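Local coordinates for SufC protein (PDB 2D2E), which probably binds and hydrolyses ATP as the cytoplasmic ABC-type ATPase of the Suf system for iron-sulfur cluster assembly, at residues A[63-68]-A[161-166]; A[214-219]-A[240-245]. All blocks are in the same frame, centred on the assembly; numbering follows the deposited sequence.

Interaction 1 (A[63-68]-A[161-166]); sequences LLDGEN and EPTYAV
Tyr164 reaches across to the turn 64-67 and meets Leu64 along its CD1-CE1 bond and Asp65 with its hydroxyl. The tight part is apolar. The leucine and the tyrosine run alongside each other, pointing opposite ways, with Leu64 CD2 3.7 Å from Tyr164 CE1 and Leu64 CG as close to Tyr164 CD1. The leucine swings its CG anti to the backbone N (chi1 -166°), which carries both methyls to that bond. At the outer end of the ring, Tyr164 OH donates to Asp65 OD1 at 2.7 Å, on the syn side and 28° out of the carboxylate plane; ring and carboxylate are turned 60° apart. Asp65 OD1 also takes the backbone N of Ser2, and OD2 pairs with Lys28 in a salt bridge, so the carboxylate is gripped at both oxygens.

Leu64 to Glu67 is a type I' turn, the tip of a beta hairpin closed by paired bonds between Leu64 and Glu67. It belongs to the antiparallel sheet of the ABC nucleotide-binding fold, whereas Tyr164 opens strand 164-168, the outermost parallel strand of the mixed sheet and, from its sequence, probably the Walker B strand. A phenylalanine in place of Tyr164 would probably keep the leucine packing but leave Asp65 OD1 without its hydroxyl partner and the turn less firmly fixed to this strand.

Beside the Tyr164-Asp65 bond the fit is looser: Thr163 CG2 comes no nearer than 4.2 Å to Asp65 OD2, and beyond the aspartate the turn runs out to exposed Gly66 and Glu67.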
loop_
_atom_site.group_PDB
_atom_site.type_symbol
_atom_site.label_atom_id
_atom_site.label_comp_id
_atom_site.label_asym_id
_atom_site.label_seq_id
_atom_site.Cartn_x
_atom_site.Cartn_y
_atom_site.Cartn_z
ATOM N N LEU A 63 6.858 -6.301 12.275
ATOM C CA LEU A 63 8.064 -5.522 12.576
ATOM C C LEU A 63 8.416 -4.579 11.450
ATOM O O LEU A 63 8.523 -5.003 10.307
ATOM C CB LEU A 63 9.262 -6.459 12.775
ATOM C CG LEU A 63 9.034 -7.677 13.679
ATOM C CD1 LEU A 63 10.222 -8.626 13.606
ATOM C CD2 LEU A 63 8.817 -7.204 15.091
ATOM N N LEU A 64 8.603 -3.304 11.776
ATOM C CA LEU A 64 8.994 -2.326 10.775
ATOM C C LEU A 64 10.399 -1.913 11.204
ATOM O O LEU A 64 10.581 -1.238 12.224
ATOM C CB LEU A 64 8.033 -1.139 10.780
ATOM C CG LEU A 64 8.161 -0.222 9.561
ATOM C CD1 LEU A 64 6.897 0.608 9.385
ATOM C CD2 LEU A 64 9.391 0.676 9.715
ATOM N N ASP A 65 11.387 -2.350 10.432
ATOM C CA ASP A 65 12.797 -2.081 10.739
ATOM C C ASP A 65 13.146 -2.461 12.182
ATOM O O ASP A 65 13.768 -1.694 12.923
ATOM C CB ASP A 65 13.168 -0.623 10.447
ATOM C CG ASP A 65 13.131 -0.301 8.952
ATOM O OD1 ASP A 65 13.229 -1.243 8.130
ATOM O OD2 ASP A 65 13.012 0.886 8.601
ATOM N N GLY A 66 12.731 -3.659 12.572
ATOM C CA GLY A 66 13.036 -4.155 13.904
ATOM C C GLY A 66 12.038 -3.909 15.019
ATOM O O GLY A 66 12.092 -4.606 16.039
ATOM N N GLU A 67 11.132 -2.947 14.852
ATOM C CA GLU A 67 10.154 -2.645 15.902
ATOM C C GLU A 67 8.750 -3.185 15.644
ATOM O O GLU A 67 8.199 -3.023 14.550
ATOM C CB GLU A 67 10.032 -1.137 16.107
ATOM C CG GLU A 67 11.325 -0.381 16.213
ATOM C CD GLU A 67 11.074 1.101 16.365
ATOM O OE1 GLU A 67 10.514 1.498 17.407
ATOM O OE2 GLU A 67 11.418 1.865 15.443
ATOM N N ASN A 68 8.163 -3.800 16.670
ATOM C CA ASN A 68 6.812 -4.358 16.589
ATOM C C ASN A 68 5.828 -3.183 16.576
ATOM O O ASN A 68 5.823 -2.357 17.493
ATOM C CB ASN A 68 6.568 -5.268 17.811
ATOM C CG ASN A 68 5.242 -6.038 17.748
ATOM O OD1 ASN A 68 4.890 -6.750 18.695
ATOM N ND2 ASN A 68 4.512 -5.907 16.648
ATOM N N GLU A 161 6.660 10.821 1.650
ATOM C CA GLU A 161 7.890 10.031 1.748
ATOM C C GLU A 161 7.920 8.902 2.776
ATOM O O GLU A 161 8.784 8.860 3.642
ATOM C CB GLU A 161 9.072 10.963 2.037
ATOM C CG GLU A 161 9.386 11.962 0.952
ATOM C CD GLU A 161 10.731 12.616 1.170
ATOM O OE1 GLU A 161 10.921 13.236 2.238
ATOM O OE2 GLU A 161 11.593 12.498 0.273
ATOM N N PRO A 162 6.957 7.978 2.711
ATOM C CA PRO A 162 6.956 6.870 3.674
ATOM C C PRO A 162 8.107 5.907 3.371
ATOM O O PRO A 162 8.656 5.917 2.268
ATOM C CB PRO A 162 5.606 6.209 3.430
ATOM C CG PRO A 162 5.410 6.440 1.945
ATOM C CD PRO A 162 5.850 7.861 1.747
ATOM N N THR A 163 8.475 5.087 4.347
ATOM C CA THR A 163 9.529 4.098 4.144
ATOM C C THR A 163 8.937 2.844 3.549
ATOM O O THR A 163 9.570 2.196 2.729
ATOM C CB THR A 163 10.209 3.762 5.477
ATOM O OG1 THR A 163 10.796 4.962 6.001
ATOM C CG2 THR A 163 11.287 2.722 5.302
ATOM N N TYR A 164 7.730 2.487 3.998
ATOM C CA TYR A 164 7.055 1.316 3.446
ATOM C C TYR A 164 5.626 1.705 3.079
ATOM O O TYR A 164 5.019 2.542 3.733
ATOM C CB TYR A 164 6.972 0.170 4.459
ATOM C CG TYR A 164 8.314 -0.403 4.834
ATOM C CD1 TYR A 164 8.993 0.045 5.967
ATOM C CD2 TYR A 164 8.915 -1.370 4.035
ATOM C CE1 TYR A 164 10.242 -0.459 6.300
ATOM C CE2 TYR A 164 10.173 -1.881 4.358
ATOM C CZ TYR A 164 10.822 -1.419 5.494
ATOM O OH TYR A 164 12.059 -1.946 5.813
ATOM N N ALA A 165 5.104 1.097 2.024
ATOM C CA ALA A 165 3.722 1.343 1.616
ATOM C C ALA A 165 3.063 0.038 1.235
ATOM O O ALA A 165 3.628 -0.762 0.493
ATOM C CB ALA A 165 3.667 2.314 0.419
ATOM N N VAL A 166 1.845 -0.145 1.728
ATOM C CA VAL A 166 1.058 -1.355 1.439
ATOM C C VAL A 166 -0.102 -0.802 0.635
ATOM O O VAL A 166 -0.890 0.005 1.162
ATOM C CB VAL A 166 0.545 -2.008 2.743
ATOM C CG1 VAL A 166 -0.340 -3.238 2.413
ATOM C CG2 VAL A 166 1.716 -2.443 3.597
#

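Interaction 2 (A[214-219]-A[240-245]); sequences VHVMMD and EWLKEK
Where Val216 and Met218 meet Leu242 no ring takes part; the flat group of the helical segment, Trp241, is occupied elsewhere, with Lys245 C 4.1 Å above one face, displaced from its middle, and Lys237 in a cation-pi contact. On the strand, the His215 ring meets that of His32, and His215 NE2 is hydrogen-bonded to His32 ND1.

The contact itself is apolar. Val216 CG1 and Leu242 CD2 reach toward each other tip to tip, 3.5 Å apart. Met218 comes in across the leucine: its chain is extended beyond CG, which puts CE 3.6 Å from Leu242 CD2 and 3.8 Å from the backbone N of Lys243. Met218 SD lies over Lys243 CA, at 3.9 Å. Beyond this, the lysine heads for the surface, where its NZ makes a long, weak salt bridge to Glu240 OE2, one helical turn back.

Helix segment 240-244 crosses strand segment 214-218 almost at right angles (88°). The side chain of Val216 is about 8 Å from that of Lys42, an ADP-binding P-loop residue. Leu234 of helix 228-237 packs against both Val216 and Leu242, Tyr239 touches both strand residues, and strands 31-35 and 221-226 flank 213-218 in the mixed sheet.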
loop_
_atom_site.group_PDB
_atom_site.type_symbol
_atom_site.label_atom_id
_atom_site.label_comp_id
_atom_site.label_asym_id
_atom_site.label_seq_id
_atom_site.Cartn_x
_atom_site.Cartn_y
_atom_site.Cartn_z
ATOM N N VAL A 214 6.732 -12.480 -5.487
ATOM C CA VAL A 214 5.287 -12.651 -5.446
ATOM C C VAL A 214 4.937 -13.650 -4.344
ATOM O O VAL A 214 5.522 -14.740 -4.287
ATOM C CB VAL A 214 4.765 -13.210 -6.783
ATOM C CG1 VAL A 214 3.262 -13.528 -6.659
ATOM C CG2 VAL A 214 5.028 -12.201 -7.891
ATOM N N HIS A 215 4.013 -13.268 -3.461
ATOM C CA HIS A 215 3.529 -14.143 -2.371
ATOM C C HIS A 215 2.076 -14.447 -2.713
ATOM O O HIS A 215 1.359 -13.550 -3.146
ATOM C CB HIS A 215 3.539 -13.397 -1.033
ATOM C CG HIS A 215 4.852 -12.775 -0.694
ATOM N ND1 HIS A 215 5.760 -13.356 0.170
ATOM C CD2 HIS A 215 5.415 -11.613 -1.107
ATOM C CE1 HIS A 215 6.826 -12.581 0.276
ATOM N NE2 HIS A 215 6.641 -11.516 -0.488
ATOM N N VAL A 216 1.639 -15.698 -2.534
ATOM C CA VAL A 216 0.240 -16.023 -2.824
ATOM C C VAL A 216 -0.425 -16.541 -1.555
ATOM O O VAL A 216 0.078 -17.478 -0.906
ATOM C CB VAL A 216 0.091 -17.090 -3.916
ATOM C CG1 VAL A 216 -1.405 -17.227 -4.280
ATOM C CG2 VAL A 216 0.892 -16.711 -5.140
ATOM N N MET A 217 -1.553 -15.927 -1.198
ATOM C CA MET A 217 -2.270 -16.306 0.013
ATOM C C MET A 217 -3.565 -17.062 -0.217
ATOM O O MET A 217 -4.442 -16.605 -0.952
ATOM C CB MET A 217 -2.558 -15.045 0.865
ATOM C CG MET A 217 -3.196 -15.327 2.234
ATOM S SD MET A 217 -3.258 -13.881 3.360
ATOM C CE MET A 217 -1.720 -13.188 3.109
ATOM N N MET A 218 -3.666 -18.233 0.407
ATOM C CA MET A 218 -4.875 -19.041 0.346
ATOM C C MET A 218 -5.129 -19.567 1.743
ATOM O O MET A 218 -4.190 -19.906 2.483
ATOM C CB MET A 218 -4.703 -20.213 -0.601
ATOM C CG MET A 218 -4.466 -19.789 -2.039
ATOM S SD MET A 218 -4.343 -21.276 -3.039
ATOM C CE MET A 218 -3.867 -20.603 -4.556
ATOM N N ASP A 219 -6.404 -19.634 2.091
ATOM C CA ASP A 219 -6.811 -20.117 3.412
ATOM C C ASP A 219 -6.044 -19.428 4.545
ATOM O O ASP A 219 -5.556 -20.075 5.470
ATOM C CB ASP A 219 -6.647 -21.645 3.487
ATOM C CG ASP A 219 -7.566 -22.381 2.508
ATOM O OD1 ASP A 219 -8.776 -22.083 2.487
ATOM O OD2 ASP A 219 -7.084 -23.260 1.768
ATOM N N GLU A 240 -7.268 -22.044 -8.853
ATOM C CA GLU A 240 -7.538 -23.458 -8.581
ATOM C C GLU A 240 -6.345 -24.311 -8.954
ATOM O O GLU A 240 -6.052 -25.305 -8.291
ATOM C CB GLU A 240 -8.776 -23.935 -9.343
ATOM C CG GLU A 240 -10.051 -23.248 -8.890
ATOM C CD GLU A 240 -10.331 -23.473 -7.414
ATOM O OE1 GLU A 240 -10.990 -22.608 -6.790
ATOM O OE2 GLU A 240 -9.900 -24.520 -6.880
ATOM N N TRP A 241 -5.664 -23.924 -10.025
ATOM C CA TRP A 241 -4.484 -24.650 -10.465
ATOM C C TRP A 241 -3.430 -24.647 -9.368
ATOM O O TRP A 241 -2.863 -25.687 -9.031
ATOM C CB TRP A 241 -3.896 -24.014 -11.726
ATOM C CG TRP A 241 -2.435 -24.308 -11.893
ATOM C CD1 TRP A 241 -1.873 -25.492 -12.276
ATOM C CD2 TRP A 241 -1.342 -23.426 -11.591
ATOM N NE1 TRP A 241 -0.502 -25.407 -12.230
ATOM C CE2 TRP A 241 -0.149 -24.148 -11.812
ATOM C CE3 TRP A 241 -1.258 -22.093 -11.155
ATOM C CZ2 TRP A 241 1.118 -23.590 -11.609
ATOM C CZ3 TRP A 241 0.001 -21.533 -10.952
ATOM C CH2 TRP A 241 1.176 -22.283 -11.182
ATOM N N LEU A 242 -3.160 -23.468 -8.810
ATOM C CA LEU A 242 -2.159 -23.357 -7.762
ATOM C C LEU A 242 -2.539 -24.094 -6.485
ATOM O O LEU A 242 -1.680 -24.697 -5.834
ATOM C CB LEU A 242 -1.875 -21.884 -7.445
ATOM C CG LEU A 242 -0.787 -21.635 -6.394
ATOM C CD1 LEU A 242 0.560 -22.174 -6.856
ATOM C CD2 LEU A 242 -0.694 -20.133 -6.151
ATOM N N LYS A 243 -3.817 -24.053 -6.126
ATOM C CA LYS A 243 -4.269 -24.734 -4.923
ATOM C C LYS A 243 -3.858 -26.202 -5.001
ATOM O O LYS A 243 -3.418 -26.781 -4.007
ATOM C CB LYS A 243 -5.794 -24.626 -4.778
ATOM C CG LYS A 243 -6.358 -25.401 -3.588
ATOM C CD LYS A 243 -7.865 -25.619 -3.696
ATOM C CE LYS A 243 -8.646 -24.335 -3.493
ATOM N NZ LYS A 243 -10.118 -24.603 -3.417
ATOM N N GLU A 244 -3.981 -26.798 -6.184
ATOM C CA GLU A 244 -3.612 -28.203 -6.358
ATOM C C GLU A 244 -2.096 -28.407 -6.380
ATOM O O GLU A 244 -1.575 -29.305 -5.716
ATOM C CB GLU A 244 -4.243 -28.754 -7.639
ATOM N N LYS A 245 -1.387 -27.574 -7.137
ATOM C CA LYS A 245 0.067 -27.676 -7.241
ATOM C C LYS A 245 0.599 -26.741 -8.318
ATOM O O LYS A 245 1.718 -26.213 -8.146
ATOM C CB LYS A 245 0.482 -29.113 -7.557
#

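How the interactions relate
From the N terminus, several strands and helix 42-50 precede the hairpin of strands 60-64 and 67-68; 92 residues without a strand follow, about half of them helical, before 161-166 returns and interaction 1 closes that long loop. It ties the antiparallel sheet to the outermost parallel strand of the mixed sheet. Interaction 2 opens afterwards, and its loop is short: strand 213-218 turns into 221-226, helix 228-237 follows, and helix 239-244 folds back at the end of the modelled chain. The two loops lie in series, neither enclosing nor crossing. The centres of interactions 1 and 2 are about 26 Å apart, but strands 164-168 and 213-218 share the mixed sheet, with 195-199 and 31-35 between them.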